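Local structure of cytochrome (2XTS) at residues Ser32-Ala36 and Ala115-Tyr119; Tyr90-His94 and Leu105-Tyr111. The protein is the cytochrome subunit of the sulfane dehydrogenase SoxCD and probably passes on electrons through its heme c domain as protein-bound sulfur is oxidised. One frame throughout, in Å; residues are numbered along the deposited sequence.

Contact 1 (Ser32-Ala36 and Ala115-Tyr119); sequences SGDVA and AFLLY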
ATOM      1  N   SER D  32      17.743  45.002  18.563  1.00 12.13           N
ATOM      2  CA  SER D  32      16.772  45.668  19.406  1.00 13.14           C
ATOM      3  C   SER D  32      15.593  46.179  18.576  1.00 12.28           C
ATOM      4  O   SER D  32      15.668  46.319  17.357  1.00 12.96           O
ATOM      5  CB  SER D  32      17.419  46.816  20.157  1.00 14.42           C
ATOM      6  OG  SER D  32      17.808  47.812  19.268  1.00 17.17           O
ATOM      7  N   GLY D  33      14.509  46.473  19.273  1.00 11.44           N
ATOM      8  CA  GLY D  33      13.322  47.050  18.675  1.00 11.27           C
ATOM      9  C   GLY D  33      12.375  47.578  19.723  1.00 11.59           C
ATOM     10  O   GLY D  33      12.238  46.963  20.794  1.00 11.83           O
ATOM     11  N   ASP D  34      11.708  48.689  19.420  1.00 11.96           N
ATOM     12  CA  ASP D  34      10.770  49.271  20.368  1.00 12.20           C
ATOM     13  C   ASP D  34       9.335  49.070  19.947  1.00 11.83           C
ATOM     14  O   ASP D  34       9.056  48.619  18.829  1.00 11.18           O
ATOM     15  CB  ASP D  34      11.094  50.735  20.686  1.00 13.11           C
ATOM     16  CG  ASP D  34      10.977  51.662  19.504  1.00 16.36           C
ATOM     17  OD1 ASP D  34      10.391  51.319  18.472  1.00 16.70           O
ATOM     18  OD2 ASP D  34      11.487  52.796  19.631  1.00 21.30           O
ATOM     19  N   VAL D  35       8.427  49.386  20.866  1.00 11.34           N
ATOM     20  CA  VAL D  35       6.992  49.207  20.641  1.00 11.55           C
ATOM     21  C   VAL D  35       6.509  49.987  19.416  1.00 11.84           C
ATOM     22  O   VAL D  35       5.782  49.442  18.591  1.00 11.54           O
ATOM     23  CB  VAL D  35       6.191  49.563  21.900  1.00 11.62           C
ATOM     24  CG1 VAL D  35       4.703  49.584  21.613  1.00 11.40           C
ATOM     25  CG2 VAL D  35       6.545  48.599  23.032  1.00 12.21           C
ATOM     26  N   ALA D  36       6.916  51.245  19.288  1.00 12.41           N
ATOM     27  CA  ALA D  36       6.414  52.099  18.212  1.00 12.91           C
ATOM     28  C   ALA D  36       6.837  51.562  16.843  1.00 12.31           C
ATOM     29  O   ALA D  36       6.038  51.556  15.875  1.00 12.98           O
ATOM     30  CB  ALA D  36       6.866  53.571  18.389  1.00 13.57           C
ATOM     31  N   ALA D 115       8.198  43.305  20.909  1.00  9.03           N
ATOM     32  CA  ALA D 115       7.894  44.382  21.851  1.00  9.18           C
ATOM     33  C   ALA D 115       6.449  44.862  21.710  1.00  9.13           C
ATOM     34  O   ALA D 115       5.748  45.063  22.692  1.00  9.58           O
ATOM     35  CB  ALA D 115       8.860  45.553  21.653  1.00  9.91           C
ATOM     36  N   PHE D 116       6.005  45.042  20.469  1.00  8.40           N
ATOM     37  CA  PHE D 116       4.618  45.465  20.221  1.00  8.68           C
ATOM     38  C   PHE D 116       3.594  44.419  20.703  1.00  8.56           C
ATOM     39  O   PHE D 116       2.535  44.770  21.212  1.00  9.05           O
ATOM     40  CB  PHE D 116       4.402  45.742  18.721  1.00  9.15           C
ATOM     41  CG  PHE D 116       2.989  46.074  18.376  1.00  9.81           C
ATOM     42  CD1 PHE D 116       2.448  47.287  18.763  1.00 11.49           C
ATOM     43  CD2 PHE D 116       2.192  45.156  17.695  1.00 11.34           C
ATOM     44  CE1 PHE D 116       1.142  47.603  18.487  1.00 11.18           C
ATOM     45  CE2 PHE D 116       0.857  45.476  17.420  1.00 10.86           C
ATOM     46  CZ  PHE D 116       0.347  46.707  17.816  1.00 11.67           C
ATOM     47  N   LEU D 117       3.886  43.136  20.505  1.00  8.11           N
ATOM     48  CA  LEU D 117       2.990  42.086  21.002  1.00  8.53           C
ATOM     49  C   LEU D 117       2.955  42.094  22.536  1.00  8.66           C
ATOM     50  O   LEU D 117       1.908  41.901  23.140  1.00  9.11           O
ATOM     51  CB  LEU D 117       3.381  40.715  20.432  1.00  8.59           C
ATOM     52  CG  LEU D 117       3.099  40.550  18.935  1.00  9.10           C
ATOM     53  CD1 LEU D 117       3.730  39.252  18.486  1.00  9.75           C
ATOM     54  CD2 LEU D 117       1.602  40.576  18.649  1.00  9.97           C
ATOM     55  N   LEU D 118       4.093  42.331  23.183  1.00  8.48           N
ATOM     56  CA  LEU D 118       4.079  42.494  24.644  1.00  9.18           C
ATOM     57  C   LEU D 118       3.176  43.669  25.035  1.00  9.53           C
ATOM     58  O   LEU D 118       2.377  43.572  25.947  1.00 10.30           O
ATOM     59  CB  LEU D 118       5.481  42.721  25.191  1.00  8.70           C
ATOM     60  CG  LEU D 118       6.373  41.496  25.234  1.00  9.97           C
ATOM     61  CD1 LEU D 118       7.823  41.889  25.466  1.00 11.45           C
ATOM     62  CD2 LEU D 118       5.896  40.496  26.289  1.00 12.29           C
ATOM     63  N   TYR D 119       3.337  44.801  24.365  1.00  9.90           N
ATOM     64  CA  TYR D 119       2.524  45.973  24.669  1.00  9.87           C
ATOM     65  C   TYR D 119       1.033  45.700  24.443  1.00  9.99           C
ATOM     66  O   TYR D 119       0.185  46.066  25.255  1.00 10.74           O
ATOM     67  CB  TYR D 119       2.967  47.144  23.792  1.00  9.85           C
ATOM     68  CG  TYR D 119       2.024  48.326  23.845  1.00 10.20           C
ATOM     69  CD1 TYR D 119       1.996  49.142  24.968  1.00 12.05           C
ATOM     70  CD2 TYR D 119       1.120  48.586  22.805  1.00 12.59           C
ATOM     71  CE1 TYR D 119       1.122  50.218  25.039  1.00 14.49           C
ATOM     72  CE2 TYR D 119       0.243  49.644  22.885  1.00 15.55           C
ATOM     73  CZ  TYR D 119       0.257  50.454  24.009  1.00 15.44           C
ATOM     74  OH  TYR D 119      -0.606  51.508  24.091  1.00 20.65           O
TER
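With its chi1 of 171°, V35 sends CG1 away from its own backbone N and across the base of Y119, while CG2 turns to the carbonyl of A115. The pairing illustrates how the N- and C-terminal helices of the class I cytochrome c domain, 35-45 and 107-120, meet: strand 32-34 leads into the first, whose opening turn rests on the second. Y119 adopts a similar setting (chi1 169°), and the two side chains cross at about a right angle, CG1 of V35 lying 3.7 Å from CB of Y119. D34 is the N-cap residue, and its OD1 is hydrogen-bonded to T37 OG1. The backbones come close here, CA of V35 4.5 Å from CA of F116; the small side chain of A115, pointing at the other segment, is consistent with this, and A115 CB lies 3.8 Å from O of G33. Replacing V35 with an alanine removes both methyls, and a gap would probably open beside Y119 CB and the A115 carbonyl. The F116 ring meets that of F42; the F116 side chain is about 7 Å from the heme. CG2 of V35 ends 3.6 Å from O of A115, a carbonyl already bonded within its helix to N of Y119.

Contact 2 (Tyr90-His94 and Leu105-Tyr111); sequences YDYVH and LSVDDTY. With HEC (heme c), chain U.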
ATOM      1  N   TYR D  90       9.354  35.278  19.498  1.00  7.83           N
ATOM      2  CA  TYR D  90      10.387  35.720  18.607  1.00  7.06           C
ATOM      3  C   TYR D  90      10.630  34.700  17.511  1.00  6.95           C
ATOM      4  O   TYR D  90      10.678  35.007  16.318  1.00  7.37           O
ATOM      5  CB  TYR D  90      11.685  35.978  19.418  1.00  7.42           C
ATOM      6  CG  TYR D  90      12.760  36.563  18.544  1.00  8.79           C
ATOM      7  CD1 TYR D  90      13.447  35.765  17.637  1.00 11.57           C
ATOM      8  CD2 TYR D  90      13.073  37.922  18.598  1.00 11.82           C
ATOM      9  CE1 TYR D  90      14.414  36.303  16.791  1.00 13.83           C
ATOM     10  CE2 TYR D  90      14.041  38.457  17.764  1.00 13.93           C
ATOM     11  CZ  TYR D  90      14.689  37.649  16.855  1.00 13.84           C
ATOM     12  OH  TYR D  90      15.655  38.178  16.038  1.00 21.35           O
ATOM     13  N   ASP D  91      10.866  33.477  17.943  1.00  7.24           N
ATOM     14  CA  ASP D  91      11.273  32.426  17.028  1.00  7.04           C
ATOM     15  C   ASP D  91      10.228  32.131  15.966  1.00  6.79           C
ATOM     16  O   ASP D  91      10.545  32.080  14.793  1.00  7.47           O
ATOM     17  CB  ASP D  91      11.604  31.208  17.906  1.00  7.47           C
ATOM     18  CG  ASP D  91      12.214  30.041  17.168  1.00  8.72           C
ATOM     19  OD1 ASP D  91      12.383  30.093  15.936  1.00 10.91           O
ATOM     20  OD2 ASP D  91      12.517  29.048  17.872  1.00  9.35           O
ATOM     21  N   TYR D  92       8.998  31.914  16.398  1.00  6.87           N
ATOM     22  CA  TYR D  92       7.941  31.575  15.485  1.00  6.37           C
ATOM     23  C   TYR D  92       7.706  32.727  14.491  1.00  7.11           C
ATOM     24  O   TYR D  92       7.539  32.500  13.291  1.00  7.06           O
ATOM     25  CB  TYR D  92       6.652  31.246  16.250  1.00  7.05           C
ATOM     26  CG  TYR D  92       5.492  30.874  15.353  1.00  6.13           C
ATOM     27  CD1 TYR D  92       5.455  29.638  14.681  1.00  6.07           C
ATOM     28  CD2 TYR D  92       4.463  31.764  15.095  1.00  6.40           C
ATOM     29  CE1 TYR D  92       4.395  29.308  13.841  1.00  6.42           C
ATOM     30  CE2 TYR D  92       3.423  31.406  14.273  1.00  6.72           C
ATOM     31  CZ  TYR D  92       3.394  30.184  13.642  1.00  6.20           C
ATOM     32  OH  TYR D  92       2.315  29.891  12.849  1.00  7.70           O
ATOM     33  N   VAL D  93       7.637  33.964  14.990  1.00  6.88           N
ATOM     34  CA  VAL D  93       7.418  35.101  14.100  1.00  8.00           C
ATOM     35  C   VAL D  93       8.533  35.181  13.060  1.00  7.56           C
ATOM     36  O   VAL D  93       8.291  35.358  11.868  1.00  7.58           O
ATOM     37  CB  VAL D  93       7.274  36.420  14.896  1.00  8.24           C
ATOM     38  CG1 VAL D  93       7.370  37.616  13.974  1.00 10.80           C
ATOM     39  CG2 VAL D  93       5.960  36.443  15.675  1.00 10.40           C
ATOM     40  N   HIS D  94       9.769  35.089  13.532  1.00  7.46           N
ATOM     41  CA  HIS D  94      10.918  35.218  12.650  1.00  7.81           C
ATOM     42  C   HIS D  94      10.926  34.155  11.546  1.00  7.70           C
ATOM     43  O   HIS D  94      11.273  34.441  10.400  1.00  8.35           O
ATOM     44  CB  HIS D  94      12.201  35.131  13.495  1.00  8.55           C
ATOM     45  CG  HIS D  94      13.450  35.500  12.767  1.00 10.42           C
ATOM     46  ND1 HIS D  94      13.779  36.806  12.481  1.00 12.37           N
ATOM     47  CD2 HIS D  94      14.472  34.743  12.309  1.00 13.00           C
ATOM     48  CE1 HIS D  94      14.942  36.839  11.854  1.00 13.22           C
ATOM     49  NE2 HIS D  94      15.379  35.601  11.730  1.00 14.82           N
ATOM     50  N   LEU D 105      11.364  39.087   7.831  1.00 10.17           N
ATOM     51  CA  LEU D 105      11.664  40.009   8.923  1.00 10.19           C
ATOM     52  C   LEU D 105      13.122  39.929   9.335  1.00 10.03           C
ATOM     53  O   LEU D 105      13.684  38.839   9.458  1.00 11.38           O
ATOM     54  CB  LEU D 105      10.828  39.643  10.141  1.00 10.07           C
ATOM     55  CG  LEU D 105       9.319  39.772   9.936  1.00 10.79           C
ATOM     56  CD1 LEU D 105       8.592  39.171  11.111  1.00  9.69           C
ATOM     57  CD2 LEU D 105       8.944  41.231   9.751  1.00 14.26           C
ATOM     58  N   SER D 106      13.740  41.092   9.546  1.00 10.08           N
ATOM     59  CA  SER D 106      15.068  41.138  10.111  1.00 10.01           C
ATOM     60  C   SER D 106      15.052  40.815  11.598  1.00  9.86           C
ATOM     61  O   SER D 106      13.996  40.761  12.235  1.00 10.62           O
ATOM     62  CB  SER D 106      15.687  42.503   9.914  1.00 10.22           C
ATOM     63  OG  SER D 106      15.042  43.457  10.731  1.00 12.09           O
ATOM     64  N   VAL D 107      16.243  40.628  12.159  1.00 10.39           N
ATOM     65  CA  VAL D 107      16.381  40.441  13.589  1.00 10.58           C
ATOM     66  C   VAL D 107      15.785  41.632  14.352  1.00 10.19           C
ATOM     67  O   VAL D 107      15.037  41.450  15.300  1.00 10.53           O
ATOM     68  CB  VAL D 107      17.864  40.188  13.983  1.00 10.95           C
ATOM     69  CG1 VAL D 107      18.100  40.386  15.478  1.00 10.80           C
ATOM     70  CG2 VAL D 107      18.307  38.788  13.520  1.00 12.52           C
ATOM     71  N   ASP D 108      16.136  42.853  13.956  1.00 10.01           N
ATOM     72  CA  ASP D 108      15.610  44.038  14.615  1.00 10.42           C
ATOM     73  C   ASP D 108      14.104  44.152  14.452  1.00  9.54           C
ATOM     74  O   ASP D 108      13.397  44.502  15.397  1.00  9.97           O
ATOM     75  CB  ASP D 108      16.284  45.299  14.086  1.00 11.09           C
ATOM     76  CG  ASP D 108      17.694  45.506  14.634  1.00 12.31           C
ATOM     77  OD1 ASP D 108      18.119  44.795  15.572  1.00 14.80           O
ATOM     78  OD2 ASP D 108      18.350  46.439  14.120  1.00 17.29           O
ATOM     79  N   ASP D 109      13.607  43.854  13.263  1.00  9.63           N
ATOM     80  CA  ASP D 109      12.169  43.869  13.016  1.00  9.28           C
ATOM     81  C   ASP D 109      11.444  42.925  13.981  1.00  8.86           C
ATOM     82  O   ASP D 109      10.360  43.220  14.476  1.00  9.54           O
ATOM     83  CB  ASP D 109      11.811  43.350  11.616  1.00  9.95           C
ATOM     84  CG  ASP D 109      12.201  44.258  10.488  1.00 12.44           C
ATOM     85  OD1 ASP D 109      12.483  45.461  10.705  1.00 13.97           O
ATOM     86  OD2 ASP D 109      12.230  43.732   9.340  1.00 14.75           O
ATOM     87  N   THR D 110      12.044  41.762  14.213  1.00  8.83           N
ATOM     88  CA  THR D 110      11.419  40.746  15.061  1.00  8.73           C
ATOM     89  C   THR D 110      11.421  41.169  16.517  1.00  8.75           C
ATOM     90  O   THR D 110      10.448  40.998  17.233  1.00  8.32           O
ATOM     91  CB  THR D 110      12.060  39.357  14.838  1.00  9.08           C
ATOM     92  OG1 THR D 110      12.047  39.035  13.438  1.00 10.83           O
ATOM     93  CG2 THR D 110      11.283  38.283  15.583  1.00  9.05           C
ATOM     94  N   TYR D 111      12.504  41.774  16.966  1.00  8.93           N
ATOM     95  CA  TYR D 111      12.490  42.357  18.316  1.00  9.15           C
ATOM     96  C   TYR D 111      11.414  43.415  18.471  1.00  9.04           C
ATOM     97  O   TYR D 111      10.713  43.460  19.476  1.00  8.71           O
ATOM     98  CB  TYR D 111      13.842  42.962  18.710  1.00  9.59           C
ATOM     99  CG  TYR D 111      14.897  41.961  19.135  1.00  9.55           C
ATOM    100  CD1 TYR D 111      14.715  41.143  20.250  1.00 11.64           C
ATOM    101  CD2 TYR D 111      16.071  41.818  18.410  1.00  8.64           C
ATOM    102  CE1 TYR D 111      15.704  40.241  20.638  1.00 12.46           C
ATOM    103  CE2 TYR D 111      17.046  40.915  18.776  1.00  9.98           C
ATOM    104  CZ  TYR D 111      16.858  40.128  19.885  1.00  9.86           C
ATOM    105  OH  TYR D 111      17.833  39.226  20.238  1.00 12.88           O
TER
HETATM  106 FE   HEC U 500       0.284  35.320  11.811  1.00  2.11          FE
HETATM  107  CHA HEC U 500      -0.273  32.465  13.565  1.00  1.93           C
HETATM  108  CHB HEC U 500       2.204  36.505  14.320  1.00  1.73           C
HETATM  109  CHC HEC U 500       1.112  37.959   9.890  1.00  1.97           C
HETATM  110  CHD HEC U 500      -2.090  34.438   9.597  1.00  2.08           C
HETATM  111  NA  HEC U 500       0.847  34.625  13.581  1.00  1.82           N
HETATM  112  C1A HEC U 500       0.452  33.443  14.174  1.00  2.02           C
HETATM  113  C2A HEC U 500       0.982  33.372  15.535  1.00  1.95           C
HETATM  114  C3A HEC U 500       1.673  34.504  15.752  1.00  1.90           C
HETATM  115  C4A HEC U 500       1.597  35.290  14.523  1.00  2.08           C
HETATM  116  CMA HEC U 500       2.455  34.908  17.014  1.00  2.53           C
HETATM  117  CAA HEC U 500       0.745  32.194  16.510  1.00  2.24           C
HETATM  118  CBA HEC U 500      -0.592  32.332  17.244  1.00  2.61           C
HETATM  119  CGA HEC U 500      -0.843  31.264  18.262  1.00  2.84           C
HETATM  120  O1A HEC U 500      -0.364  30.152  18.087  1.00  2.51           O
HETATM  121  O2A HEC U 500      -1.552  31.615  19.236  1.00  3.39           O
HETATM  122  NB  HEC U 500       1.466  36.888  12.050  1.00  2.23           N
HETATM  123  C1B HEC U 500       2.208  37.208  13.148  1.00  1.90           C
HETATM  124  C2B HEC U 500       3.061  38.333  12.801  1.00  1.93           C
HETATM  125  C3B HEC U 500       2.749  38.736  11.586  1.00  2.28           C
HETATM  126  C4B HEC U 500       1.763  37.834  11.075  1.00  2.32           C
HETATM  127  CMB HEC U 500       3.965  39.013  13.864  1.00  2.67           C
HETATM  128  CAB HEC U 500       3.389  39.882  10.792  1.00  2.72           C
HETATM  129  CBB HEC U 500       4.928  39.707  10.752  1.00  2.68           C
HETATM  130  NC  HEC U 500      -0.358  36.069  10.069  1.00  1.86           N
HETATM  131  C1C HEC U 500       0.081  37.205   9.431  1.00  2.29           C
HETATM  132  C2C HEC U 500      -0.673  37.405   8.229  1.00  2.42           C
HETATM  133  C3C HEC U 500      -1.592  36.443   8.194  1.00  2.50           C
HETATM  134  C4C HEC U 500      -1.408  35.592   9.345  1.00  1.73           C
HETATM  135  CMC HEC U 500      -0.503  38.605   7.265  1.00  3.03           C
HETATM  136  CAC HEC U 500      -2.720  36.220   7.192  1.00  3.14           C
HETATM  137  CBC HEC U 500      -2.500  36.210   5.712  1.00  2.70           C
HETATM  138  ND  HEC U 500      -0.923  33.746  11.601  1.00  1.84           N
HETATM  139  C1D HEC U 500      -1.786  33.514  10.554  1.00  1.97           C
HETATM  140  C2D HEC U 500      -2.363  32.215  10.620  1.00  2.36           C
HETATM  141  C3D HEC U 500      -1.787  31.618  11.820  1.00  2.27           C
HETATM  142  C4D HEC U 500      -0.952  32.610  12.393  1.00  1.91           C
HETATM  143  CMD HEC U 500      -3.324  31.508   9.677  1.00  2.87           C
HETATM  144  CAD HEC U 500      -2.051  30.208  12.319  1.00  2.20           C
HETATM  145  CBD HEC U 500      -1.021  29.260  11.702  1.00  2.41           C
HETATM  146  CGD HEC U 500      -1.198  27.840  12.128  1.00  2.24           C
HETATM  147  O1D HEC U 500      -1.969  27.566  13.070  1.00  3.28           O
HETATM  148  O2D HEC U 500      -0.443  26.987  11.606  1.00  2.97           O
HETATM  149  O   HOH W   1       9.863  36.536   9.015  1.00  9.80           O
HETATM  150  O   HOH W   2      13.116  36.175   9.084  1.00 13.07           O
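H94 and T110 mark the nearest approach of the two backbones, their CA atoms 6.1 Å apart. The short axes of 90-94 and 107-111 come within 9.8 Å of each other and run at 125°, closer to antiparallel than to parallel. This packs helix 86-96 on the C-terminal helix 107-120 of the cytochrome c domain. At the start of the second helix, N-cap S106 and D109 form a capping box: S106 OG accepts from D109 N, and D109 OD2 accepts from S106 N.

T110 carries the contact with its two branches. With chi1 at -53°, OG1 stands beside the backbone N and CG2 points away from it. CG2 sits over the centre of the Y90 ring, 3.5 Å from its centroid, as a CH-pi contact. OG1 accepts from H94 ND1 over 3.0 Å, nearly straight at 171° and in the imidazole plane, and donates its own proton to S106 O. That oxygen is thus gripped by T110 N and T110 OG1 from opposite faces of its plane. Beyond T110, Y90 presents its edge to the face of Y111, the centroids 4.8 Å apart; the hydroxyl of Y111 is held by R29 O. Y92, V93 and L105 line the heme pocket near the axial M97: Y92 CE2 is 3.4 Å from heme C2A, and V93 CG1 and L105 CD1 press together at 3.5 Å, tighter than usual. Two waters join H94 O to L105, one accepting from L105 N, the other within hydrogen-bonding distance of both H94 O and L105 O and over one face of the H94 imidazole.

As a worked case of one threonine serving a hydrogen bond and a CH-pi contact, the chain of hydrogen bonds from H94 through T110 to S106 is consistent with the ND1-H form of H94 and probably fixes the rotation of T110, keeping its methyl on the Y90 ring.

Overall arrangement
Both contacts use helix 107-120, contact 2 its beginning and contact 1 its later turns, and both lie in the heme c domain. Contact 2 is the buried one: it brings helix 86-96 onto this helix and reaches the heme itself. Contact 1 is only partly buried and sets the strand end and first turn of 35-45 on the same helix, farther from the heme. Their chemistry follows: contact 1 has no hydrogen bond across its segments and depends on aliphatic packing, chiefly the V35 methyls, whereas contact 2 adds a directed histidine–threonine bond and bridging waters. They meet where S32 N probably bonds to D108 OD1 and packs on Y111.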